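Local coordinates for adhesion G-protein coupled receptor G6 (Danio rerio, PDB 6V55) that acts as an adhesion G-protein coupled receptor linked to myelination, its calcium-binding, glycosylated extracellular region probably serving in cell adhesion and in control of receptor signalling, at residues N480-T484 and W496-R501; V456-W460 and V471-P475; E341-S347 and A405-N411. All blocks are in the same frame, centred on the assembly; numbering follows the deposited sequence.

Overall arrangement
Along the chain contact 3 (341-347 with 405-411) closes first, then contact 2 (456-460 with 471-475), then contact 1 (480-484 with 496-501). Contacts 1 and 2 are neighbours, their centres about 10 Å apart: strands 468-472 and 480-488 adjoin in one three-stranded antiparallel sheet, and W460 packs against R483. Both belong to a small disulfide-bonded unit that is consistent with the hormone-receptor domain of this receptor. Contact 3 lies in the SEA domain, in a different sheet, its centre about 23 Å from that of contact 1 and 30 Å from that of contact 2. The three therefore sample two consecutive modules of the extracellular region.

Contact 1 of 3, residues N480-T484 and W496-R501; sequences NASRT and WALPDR. With NAG (2-acetamido-2-deoxy-beta-D-glucopyranose), chain N; NAG (2-acetamido-2-deoxy-beta-D-glucopyranose), chain K.
One of the two shortest polar bonds between 480-484 and 496-501, both 2.7 Å, runs from D500 N to S482 O with an N-H...O angle of 164°. S482 N returns a longer one to D500 O (3.2 Å), and the two define a single antiparallel bridge. Further along, the segments are joined again by A497 N to T484 O at 3.0 Å; the same T484 oxygen also meets the edge of the W496 indole near its plane.

R483 carries the main side-chain part of the contact. Extended from CG to NE, its chain runs across W496 at about a right angle and delivers NE to A497 O at 2.7 Å, close to the C=O axis, though the oxygen lies out of the guanidinium plane and the bond is bent at the hydrogen. The guanidinium lies flat on the indole, the planes 4° apart and the centres 4.2 Å apart. W496 CB sits under the guanidinium carbon and NH1 reaches over CG and CD1, so the cation-pi contact is off-centre. NH1 continues into a salt bridge with D452, while W496 NE1 is fixed by Q450 O. W460 also packs on R483, within a small disulfide-rich unit that is probably the receptor's hormone-receptor domain.

Two sugars lie at the N480 end, and only the second reaches the S482-D500 bridge. N480 ND2 is covalently joined to C1 of one N-acetylglucosamine; the end of the N480 side chain leads away from 496-501, carrying this sugar with it. The acetyl methyl C8 of a second, probably carried by N503, lies 3.6 Å from S482 OG and 3.3 Å from D500 OD2. With its CG opposite the backbone N (chi1 175°), D500 turns OD2 to the sugar while OD1 accepts from G502 N.

Contact 2 of 3, residues V456-W460 and V471-P475; sequences VHYRW and VPCFP
H457 and F474 lie face to face, ring centroids 3.9 Å apart and planes at 6°; H457 CB also rests over the phenyl face. F474 has CG opposite its backbone N (chi1 -178°), which carries its ring toward the imidazole. Beside the stack, F474 N donates to Y458 OH at 3.1 Å with an angle of 152°. The Y458 ring meets V471 CG2 through CD1 (3.6 Å) and F474 CB through CE2. V471 CG2 also sits over a face of W460, 3.8 Å from the centroid of its six-membered ring. A phenylalanine in place of Y458 would probably leave F474 N without this acceptor, cutting the only hydrogen bond the two segments make directly.

One shell out, P475 CB covers the other F474 face, F99 meets that ring edge-to-face, and C473 is tied to C504 by a disulfide. F99 neighbours D98, a ligand of the CUB-domain calcium ion, so the contact adjoins that domain in the fold. H457 NE2 bonds E536 OE2 in helix 534-550; that carboxylate would be expected to favour a protonated imidazole, which would add a cation-pi element to the stack.

Contact 3 of 3, residues E341-S347 and A405-N411; sequences EDIFYRS and ALLVYKN
Backbone bonds join E341-S347 and A405-N411 as antiparallel strands; the axes of 342-347 and 405-410 come within 4.6 Å. I343-Y409, Y345-L407 and S347-A405 are the hydrogen-bonded pairs, each with bonds in both directions; the straightest is Y409 N to I343 O (2.7 Å, 170°). A405 O accepts twice: S347 N donates to it at 2.7 Å, and S347 OG at 3.2 Å from well above the carbonyl plane. At the other end, past the D342-K410 pair, N411 N reaches E341 O only weakly.

In the apolar packing, F344 and V408 lie side by side on one face, CE2 and CG2 3.7 Å apart. I343, Y345, L407 and Y409 line the other, Y345 opposite L407 and I343 opposite Y409; Y345 turns a ring edge to Y409 CB, and I422 of helix 419-427 packs on Y345 and L407. This sheet with a helix against one face belongs to the SEA domain, where strand 342-353 runs between strands 399-410 and 436-445.

Among charged groups, K410, its chain bent at chi2 (-69°), brings NZ to the syn side of D342 OD1 at 2.9 Å, 16° out of the carboxylate plane. R346 instead pairs with E447 and bonds Y492 O. The lysine bridge, with K410 exposed at the end of its strand, is probably weakened by solvent, leaving the backbone bonds and buried side chains as the main cohesion.

Contact 1 of 3, residues N480-T484 and W496-R501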
loop_
_atom_site.group_PDB
_atom_site.type_symbol
_atom_site.label_atom_id
_atom_site.label_comp_id
_atom_site.label_asym_id
_atom_site.label_seq_id
_atom_site.Cartn_x
_atom_site.Cartn_y
_atom_site.Cartn_z
ATOM N N ASN A 480 -6.269 -20.401 -8.992
ATOM C CA ASN A 480 -5.097 -19.545 -9.126
ATOM C C ASN A 480 -4.301 -19.837 -10.393
ATOM O O ASN A 480 -4.354 -20.932 -10.965
ATOM C CB ASN A 480 -4.114 -19.729 -7.971
ATOM C CG ASN A 480 -4.731 -19.572 -6.621
ATOM O OD1 ASN A 480 -5.638 -18.767 -6.423
ATOM N ND2 ASN A 480 -4.210 -20.353 -5.658
ATOM N N ALA A 481 -3.505 -18.849 -10.789
ATOM C CA ALA A 481 -2.386 -19.021 -11.701
ATOM C C ALA A 481 -1.108 -18.845 -10.900
ATOM O O ALA A 481 -1.140 -18.317 -9.789
ATOM C CB ALA A 481 -2.433 -18.005 -12.846
ATOM N N SER A 482 0.020 -19.290 -11.455
ATOM C CA SER A 482 1.293 -19.183 -10.746
ATOM C C SER A 482 2.425 -18.863 -11.710
ATOM O O SER A 482 2.358 -19.192 -12.893
ATOM C CB SER A 482 1.638 -20.454 -9.963
ATOM O OG SER A 482 2.123 -21.448 -10.843
ATOM N N ARG A 483 3.454 -18.186 -11.184
ATOM C CA ARG A 483 4.666 -17.816 -11.919
ATOM C C ARG A 483 5.850 -17.856 -10.965
ATOM O O ARG A 483 5.739 -17.425 -9.814
ATOM C CB ARG A 483 4.573 -16.420 -12.548
ATOM C CG ARG A 483 5.351 -16.262 -13.835
ATOM C CD ARG A 483 5.250 -14.850 -14.400
ATOM N NE ARG A 483 5.887 -14.712 -15.712
ATOM C CZ ARG A 483 6.110 -13.539 -16.309
ATOM N NH1 ARG A 483 5.764 -12.406 -15.699
ATOM N NH2 ARG A 483 6.685 -13.491 -17.509
ATOM N N THR A 484 6.986 -18.368 -11.443
ATOM C CA THR A 484 8.174 -18.548 -10.613
ATOM C C THR A 484 9.300 -17.652 -11.109
ATOM O O THR A 484 9.564 -17.585 -12.316
ATOM C CB THR A 484 8.622 -20.014 -10.605
ATOM O OG1 THR A 484 7.517 -20.835 -10.215
ATOM C CG2 THR A 484 9.758 -20.244 -9.604
ATOM N N TRP A 496 11.860 -14.137 -15.000
ATOM C CA TRP A 496 10.545 -14.732 -14.830
ATOM C C TRP A 496 10.387 -15.915 -15.769
ATOM O O TRP A 496 10.482 -15.763 -16.993
ATOM C CB TRP A 496 9.450 -13.721 -15.141
ATOM C CG TRP A 496 8.983 -12.825 -14.026
ATOM C CD1 TRP A 496 8.999 -11.455 -14.028
ATOM C CD2 TRP A 496 8.366 -13.218 -12.778
ATOM N NE1 TRP A 496 8.460 -10.976 -12.857
ATOM C CE2 TRP A 496 8.065 -12.029 -12.071
ATOM C CE3 TRP A 496 8.063 -14.456 -12.181
ATOM C CZ2 TRP A 496 7.472 -12.039 -10.797
ATOM C CZ3 TRP A 496 7.463 -14.465 -10.919
ATOM C CH2 TRP A 496 7.182 -13.260 -10.240
ATOM N N ALA A 497 10.053 -17.080 -15.214
ATOM C CA ALA A 497 9.533 -18.170 -16.035
ATOM C C ALA A 497 8.139 -17.847 -16.579
ATOM O O ALA A 497 7.513 -16.829 -16.250
ATOM C CB ALA A 497 9.457 -19.472 -15.246
ATOM N N LEU A 498 7.644 -18.757 -17.409
ATOM C CA LEU A 498 6.319 -18.617 -17.984
ATOM C C LEU A 498 5.249 -18.841 -16.917
ATOM O O LEU A 498 5.438 -19.657 -16.005
ATOM C CB LEU A 498 6.138 -19.620 -19.107
ATOM C CG LEU A 498 6.557 -19.199 -20.512
ATOM C CD1 LEU A 498 6.170 -20.336 -21.417
ATOM C CD2 LEU A 498 5.900 -17.881 -20.979
ATOM N N PRO A 499 4.144 -18.099 -16.974
ATOM C CA PRO A 499 3.047 -18.345 -16.036
ATOM C C PRO A 499 2.313 -19.644 -16.345
ATOM O O PRO A 499 2.121 -20.010 -17.507
ATOM C CB PRO A 499 2.134 -17.129 -16.232
ATOM C CG PRO A 499 2.461 -16.608 -17.568
ATOM C CD PRO A 499 3.918 -16.882 -17.772
ATOM N N ASP A 500 1.914 -20.346 -15.277
ATOM C CA ASP A 500 1.080 -21.544 -15.358
ATOM C C ASP A 500 -0.369 -21.111 -15.181
ATOM O O ASP A 500 -0.851 -20.957 -14.059
ATOM C CB ASP A 500 1.499 -22.563 -14.302
ATOM C CG ASP A 500 0.579 -23.794 -14.251
ATOM O OD1 ASP A 500 -0.076 -24.168 -15.264
ATOM O OD2 ASP A 500 0.529 -24.410 -13.170
ATOM N N ARG A 501 -1.086 -20.971 -16.287
ATOM C CA ARG A 501 -2.498 -20.620 -16.238
ATOM C C ARG A 501 -3.408 -21.813 -16.523
ATOM O O ARG A 501 -4.542 -21.635 -16.971
ATOM C CB ARG A 501 -2.788 -19.484 -17.213
ATOM C CG ARG A 501 -2.162 -18.192 -16.758
ATOM C CD ARG A 501 -2.699 -17.017 -17.534
ATOM N NE ARG A 501 -2.359 -17.120 -18.940
ATOM C CZ ARG A 501 -3.257 -17.081 -19.909
ATOM N NH1 ARG A 501 -4.537 -16.923 -19.609
ATOM N NH2 ARG A 501 -2.874 -17.179 -21.174
HETATM C C1 NAG N . -4.542 -20.451 -4.251
HETATM C C2 NAG N . -4.885 -21.898 -3.843
HETATM C C3 NAG N . -5.086 -22.001 -2.317
HETATM C C4 NAG N . -3.926 -21.386 -1.532
HETATM C C5 NAG N . -3.581 -19.976 -2.026
HETATM C C6 NAG N . -2.301 -19.446 -1.412
HETATM C C7 NAG N . -6.015 -23.016 -5.724
HETATM C C8 NAG N . -7.335 -23.446 -6.296
HETATM N N2 NAG N . -6.066 -22.377 -4.548
HETATM O O3 NAG N . -5.208 -23.374 -1.958
HETATM O O4 NAG N . -4.242 -21.329 -0.141
HETATM O O5 NAG N . -3.396 -19.971 -3.455
HETATM O O6 NAG N . -1.851 -18.240 -2.015
HETATM O O7 NAG N . -4.950 -23.222 -6.312
HETATM C C1 NAG K . -4.119 -26.683 -10.284
HETATM C C2 NAG K . -2.992 -26.156 -9.373
HETATM C C3 NAG K . -2.182 -27.322 -8.766
HETATM C C4 NAG K . -3.104 -28.321 -8.066
HETATM C C5 NAG K . -4.193 -28.802 -9.037
HETATM C C6 NAG K . -5.197 -29.753 -8.410
HETATM C C7 NAG K . -1.979 -23.955 -9.723
HETATM C C8 NAG K . -1.084 -23.117 -10.584
HETATM N N2 NAG K . -2.132 -25.232 -10.099
HETATM O O3 NAG K . -1.235 -26.821 -7.824
HETATM O O4 NAG K . -2.362 -29.419 -7.537
HETATM O O5 NAG K . -4.930 -27.672 -9.550
HETATM O O6 NAG K . -6.277 -29.088 -7.764
HETATM O O7 NAG K . -2.531 -23.498 -8.719
#

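Contact 2 of 3, residues V456-W460 and V471-P475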
loop_
_atom_site.group_PDB
_atom_site.type_symbol
_atom_site.label_atom_id
_atom_site.label_comp_id
_atom_site.label_asym_id
_atom_site.label_seq_id
_atom_site.Cartn_x
_atom_site.Cartn_y
_atom_site.Cartn_z
ATOM N N VAL A 456 -2.348 -9.969 -19.826
ATOM C CA VAL A 456 -3.103 -8.856 -19.273
ATOM C C VAL A 456 -4.083 -9.384 -18.222
ATOM O O VAL A 456 -4.521 -10.548 -18.292
ATOM C CB VAL A 456 -3.761 -8.066 -20.421
ATOM C CG1 VAL A 456 -4.946 -8.812 -21.034
ATOM C CG2 VAL A 456 -4.175 -6.663 -19.973
ATOM N N HIS A 457 -4.238 -8.596 -17.141
ATOM C CA HIS A 457 -4.928 -8.891 -15.876
ATOM C C HIS A 457 -4.231 -9.956 -15.032
ATOM O O HIS A 457 -4.830 -10.470 -14.080
ATOM C CB HIS A 457 -6.407 -9.281 -16.046
ATOM C CG HIS A 457 -7.132 -8.494 -17.091
ATOM N ND1 HIS A 457 -7.651 -7.241 -16.846
ATOM C CD2 HIS A 457 -7.394 -8.770 -18.392
ATOM C CE1 HIS A 457 -8.211 -6.783 -17.950
ATOM N NE2 HIS A 457 -8.066 -7.689 -18.903
ATOM N N TYR A 458 -2.966 -10.279 -15.293
ATOM C CA TYR A 458 -2.210 -11.178 -14.408
ATOM C C TYR A 458 -1.012 -10.388 -13.907
ATOM O O TYR A 458 0.046 -10.382 -14.543
ATOM C CB TYR A 458 -1.777 -12.451 -15.117
ATOM C CG TYR A 458 -2.914 -13.400 -15.310
ATOM C CD1 TYR A 458 -3.133 -14.434 -14.409
ATOM C CD2 TYR A 458 -3.794 -13.246 -16.381
ATOM C CE1 TYR A 458 -4.207 -15.301 -14.573
ATOM C CE2 TYR A 458 -4.874 -14.103 -16.555
ATOM C CZ TYR A 458 -5.076 -15.132 -15.645
ATOM O OH TYR A 458 -6.153 -15.989 -15.812
ATOM N N ARG A 459 -1.174 -9.718 -12.776
ATOM C CA ARG A 459 -0.178 -8.774 -12.294
ATOM C C ARG A 459 0.686 -9.451 -11.234
ATOM O O ARG A 459 0.231 -9.716 -10.117
ATOM C CB ARG A 459 -0.853 -7.521 -11.759
ATOM C CG ARG A 459 -1.404 -6.642 -12.833
ATOM C CD ARG A 459 -1.482 -5.222 -12.348
ATOM N NE ARG A 459 -2.261 -4.406 -13.272
ATOM C CZ ARG A 459 -2.713 -3.183 -12.995
ATOM N NH1 ARG A 459 -2.449 -2.630 -11.815
ATOM N NH2 ARG A 459 -3.418 -2.505 -13.900
ATOM N N TRP A 460 1.909 -9.723 -11.582
ATOM C CA TRP A 460 2.747 -10.494 -10.682
ATOM C C TRP A 460 3.595 -9.537 -9.869
ATOM O O TRP A 460 4.202 -8.639 -10.451
ATOM C CB TRP A 460 3.640 -11.440 -11.471
ATOM C CG TRP A 460 2.892 -12.290 -12.434
ATOM C CD1 TRP A 460 2.654 -12.035 -13.763
ATOM C CD2 TRP A 460 2.258 -13.538 -12.148
ATOM N NE1 TRP A 460 1.896 -13.045 -14.317
ATOM C CE2 TRP A 460 1.646 -13.983 -13.349
ATOM C CE3 TRP A 460 2.124 -14.315 -10.986
ATOM C CZ2 TRP A 460 0.933 -15.171 -13.426
ATOM C CZ3 TRP A 460 1.414 -15.509 -11.068
ATOM C CH2 TRP A 460 0.830 -15.922 -12.289
ATOM N N VAL A 471 -1.667 -15.541 -8.286
ATOM C CA VAL A 471 -2.621 -14.465 -8.544
ATOM C C VAL A 471 -3.961 -15.117 -8.901
ATOM O O VAL A 471 -4.010 -16.318 -9.220
ATOM C CB VAL A 471 -2.132 -13.516 -9.665
ATOM C CG1 VAL A 471 -0.812 -12.832 -9.300
ATOM C CG2 VAL A 471 -2.048 -14.252 -10.947
ATOM N N PRO A 472 -5.072 -14.366 -8.816
ATOM C CA PRO A 472 -6.361 -14.930 -9.234
ATOM C C PRO A 472 -6.493 -15.123 -10.732
ATOM O O PRO A 472 -5.972 -14.343 -11.537
ATOM C CB PRO A 472 -7.370 -13.885 -8.750
ATOM C CG PRO A 472 -6.579 -12.669 -8.481
ATOM C CD PRO A 472 -5.316 -13.204 -7.939
ATOM N N CYS A 473 -7.231 -16.176 -11.092
ATOM C CA CYS A 473 -7.581 -16.411 -12.481
ATOM C C CYS A 473 -8.565 -15.335 -12.925
ATOM O O CYS A 473 -9.571 -15.092 -12.253
ATOM C CB CYS A 473 -8.199 -17.802 -12.655
ATOM S SG CYS A 473 -7.051 -19.191 -12.548
ATOM N N PHE A 474 -8.250 -14.660 -14.027
ATOM C CA PHE A 474 -9.149 -13.656 -14.574
ATOM C C PHE A 474 -10.242 -14.343 -15.380
ATOM O O PHE A 474 -9.930 -15.151 -16.250
ATOM C CB PHE A 474 -8.384 -12.675 -15.462
ATOM C CG PHE A 474 -9.239 -11.581 -16.016
ATOM C CD1 PHE A 474 -9.634 -10.531 -15.200
ATOM C CD2 PHE A 474 -9.690 -11.619 -17.334
ATOM C CE1 PHE A 474 -10.420 -9.503 -15.694
ATOM C CE2 PHE A 474 -10.508 -10.601 -17.834
ATOM C CZ PHE A 474 -10.869 -9.542 -17.007
ATOM N N PRO A 475 -11.524 -14.030 -15.154
ATOM C CA PRO A 475 -12.100 -13.123 -14.153
ATOM C C PRO A 475 -12.914 -13.771 -13.029
ATOM O O PRO A 475 -13.549 -13.036 -12.272
ATOM C CB PRO A 475 -13.037 -12.271 -14.986
ATOM C CG PRO A 475 -13.598 -13.283 -15.947
ATOM C CD PRO A 475 -12.500 -14.308 -16.221
HETATM O O HOH W 1 -4.623 -11.461 -11.802
#

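Contact 3 of 3, residues E341-S347 and A405-N411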
loop_
_atom_site.group_PDB
_atom_site.type_symbol
_atom_site.label_atom_id
_atom_site.label_comp_id
_atom_site.label_asym_id
_atom_site.label_seq_id
_atom_site.Cartn_x
_atom_site.Cartn_y
_atom_site.Cartn_z
ATOM N N GLU A 341 13.884 -20.200 0.696
ATOM C CA GLU A 341 14.786 -20.935 1.584
ATOM C C GLU A 341 16.220 -20.447 1.473
ATOM O O GLU A 341 16.943 -20.452 2.463
ATOM C CB GLU A 341 14.782 -22.431 1.270
ATOM C CG GLU A 341 13.439 -23.049 1.026
ATOM C CD GLU A 341 13.377 -24.463 1.568
ATOM O OE1 GLU A 341 12.566 -24.701 2.490
ATOM O OE2 GLU A 341 14.145 -25.329 1.083
ATOM N N ASP A 342 16.661 -20.053 0.284
ATOM C CA ASP A 342 18.047 -19.686 0.063
ATOM C C ASP A 342 18.145 -18.283 -0.523
ATOM O O ASP A 342 17.299 -17.878 -1.331
ATOM C CB ASP A 342 18.725 -20.683 -0.872
ATOM C CG ASP A 342 18.811 -22.090 -0.281
ATOM O OD1 ASP A 342 18.940 -23.053 -1.066
ATOM O OD2 ASP A 342 18.742 -22.246 0.961
ATOM N N ILE A 343 19.188 -17.550 -0.114
ATOM C CA ILE A 343 19.527 -16.237 -0.670
ATOM C C ILE A 343 20.736 -16.398 -1.588
ATOM O O ILE A 343 21.749 -16.994 -1.192
ATOM C CB ILE A 343 19.813 -15.220 0.448
ATOM C CG1 ILE A 343 18.562 -15.021 1.306
ATOM C CG2 ILE A 343 20.398 -13.903 -0.099
ATOM C CD1 ILE A 343 17.594 -13.977 0.756
ATOM N N PHE A 344 20.642 -15.862 -2.805
ATOM C CA PHE A 344 21.632 -16.090 -3.844
ATOM C C PHE A 344 22.438 -14.831 -4.147
ATOM O O PHE A 344 21.896 -13.726 -4.157
ATOM C CB PHE A 344 20.936 -16.564 -5.092
ATOM C CG PHE A 344 20.330 -17.923 -4.964
ATOM C CD1 PHE A 344 19.011 -18.085 -4.531
ATOM C CD2 PHE A 344 21.078 -19.048 -5.286
ATOM C CE1 PHE A 344 18.444 -19.355 -4.442
ATOM C CE2 PHE A 344 20.531 -20.321 -5.194
ATOM C CZ PHE A 344 19.205 -20.474 -4.779
ATOM N N TYR A 345 23.735 -15.005 -4.399
ATOM C CA TYR A 345 24.661 -13.925 -4.714
ATOM C C TYR A 345 25.459 -14.295 -5.958
ATOM O O TYR A 345 25.828 -15.459 -6.130
ATOM C CB TYR A 345 25.637 -13.686 -3.570
ATOM C CG TYR A 345 25.026 -13.245 -2.257
ATOM C CD1 TYR A 345 24.903 -11.888 -1.949
ATOM C CD2 TYR A 345 24.607 -14.181 -1.310
ATOM C CE1 TYR A 345 24.372 -11.475 -0.744
ATOM C CE2 TYR A 345 24.063 -13.777 -0.098
ATOM C CZ TYR A 345 23.946 -12.419 0.180
ATOM O OH TYR A 345 23.415 -11.992 1.391
ATOM N N ARG A 346 25.750 -13.317 -6.817
ATOM C CA ARG A 346 26.613 -13.525 -7.978
ATOM C C ARG A 346 27.926 -12.783 -7.761
ATOM O O ARG A 346 27.902 -11.602 -7.404
ATOM C CB ARG A 346 25.920 -13.022 -9.242
ATOM C CG ARG A 346 26.718 -13.136 -10.529
ATOM C CD ARG A 346 26.013 -12.390 -11.691
ATOM N NE ARG A 346 25.916 -10.974 -11.352
ATOM C CZ ARG A 346 24.779 -10.290 -11.206
ATOM N NH1 ARG A 346 23.596 -10.875 -11.408
ATOM N NH2 ARG A 346 24.831 -9.002 -10.860
ATOM N N SER A 347 29.071 -13.458 -7.967
ATOM C CA SER A 347 30.361 -12.808 -7.743
ATOM C C SER A 347 31.258 -12.881 -8.970
ATOM O O SER A 347 31.159 -13.799 -9.793
ATOM C CB SER A 347 31.150 -13.398 -6.558
ATOM O OG SER A 347 31.191 -14.809 -6.620
ATOM N N ALA A 405 30.839 -16.647 -10.416
ATOM C CA ALA A 405 30.473 -17.639 -9.412
ATOM C C ALA A 405 29.150 -17.308 -8.742
ATOM O O ALA A 405 28.863 -16.146 -8.432
ATOM C CB ALA A 405 31.541 -17.762 -8.331
ATOM N N LEU A 406 28.367 -18.367 -8.469
ATOM C CA LEU A 406 27.101 -18.293 -7.739
ATOM C C LEU A 406 27.315 -18.787 -6.318
ATOM O O LEU A 406 27.550 -19.980 -6.104
ATOM C CB LEU A 406 26.028 -19.136 -8.426
ATOM C CG LEU A 406 24.605 -19.088 -7.849
ATOM C CD1 LEU A 406 24.013 -17.728 -8.085
ATOM C CD2 LEU A 406 23.739 -20.153 -8.472
ATOM N N LEU A 407 27.224 -17.883 -5.349
ATOM C CA LEU A 407 27.225 -18.243 -3.936
ATOM C C LEU A 407 25.785 -18.318 -3.458
ATOM O O LEU A 407 24.971 -17.463 -3.817
ATOM C CB LEU A 407 27.994 -17.222 -3.096
ATOM C CG LEU A 407 29.198 -16.567 -3.773
ATOM C CD1 LEU A 407 29.690 -15.342 -3.014
ATOM C CD2 LEU A 407 30.311 -17.566 -3.922
ATOM N N VAL A 408 25.471 -19.336 -2.648
ATOM C CA VAL A 408 24.120 -19.550 -2.128
ATOM C C VAL A 408 24.176 -19.597 -0.602
ATOM O O VAL A 408 25.004 -20.311 -0.024
ATOM C CB VAL A 408 23.466 -20.822 -2.730
ATOM C CG1 VAL A 408 24.395 -21.994 -2.714
ATOM C CG2 VAL A 408 22.191 -21.212 -2.011
ATOM N N TYR A 409 23.327 -18.789 0.044
ATOM C CA TYR A 409 23.211 -18.724 1.503
ATOM C C TYR A 409 22.111 -19.685 1.941
ATOM O O TYR A 409 20.936 -19.447 1.664
ATOM C CB TYR A 409 22.890 -17.288 1.912
ATOM C CG TYR A 409 23.194 -16.876 3.335
ATOM C CD1 TYR A 409 23.664 -17.777 4.280
ATOM C CD2 TYR A 409 22.999 -15.546 3.723
ATOM C CE1 TYR A 409 23.918 -17.366 5.586
ATOM C CE2 TYR A 409 23.245 -15.126 5.022
ATOM C CZ TYR A 409 23.711 -16.033 5.949
ATOM O OH TYR A 409 23.963 -15.597 7.240
ATOM N N LYS A 410 22.485 -20.758 2.634
ATOM C CA LYS A 410 21.532 -21.796 3.024
ATOM C C LYS A 410 20.806 -21.371 4.291
ATOM O O LYS A 410 21.429 -21.284 5.353
ATOM C CB LYS A 410 22.245 -23.125 3.264
ATOM C CG LYS A 410 22.377 -24.032 2.074
ATOM C CD LYS A 410 21.026 -24.605 1.622
ATOM C CE LYS A 410 21.164 -25.221 0.187
ATOM N NZ LYS A 410 19.898 -25.717 -0.475
ATOM N N ASN A 411 19.505 -21.070 4.164
ATOM C CA ASN A 411 18.515 -20.996 5.253
ATOM C C ASN A 411 18.839 -19.895 6.267
ATOM O O ASN A 411 19.124 -20.155 7.439
ATOM C CB ASN A 411 18.336 -22.357 5.937
ATOM C CG ASN A 411 17.944 -23.445 4.963
ATOM O OD1 ASN A 411 18.579 -23.639 3.914
ATOM N ND2 ASN A 411 16.858 -24.139 5.283
#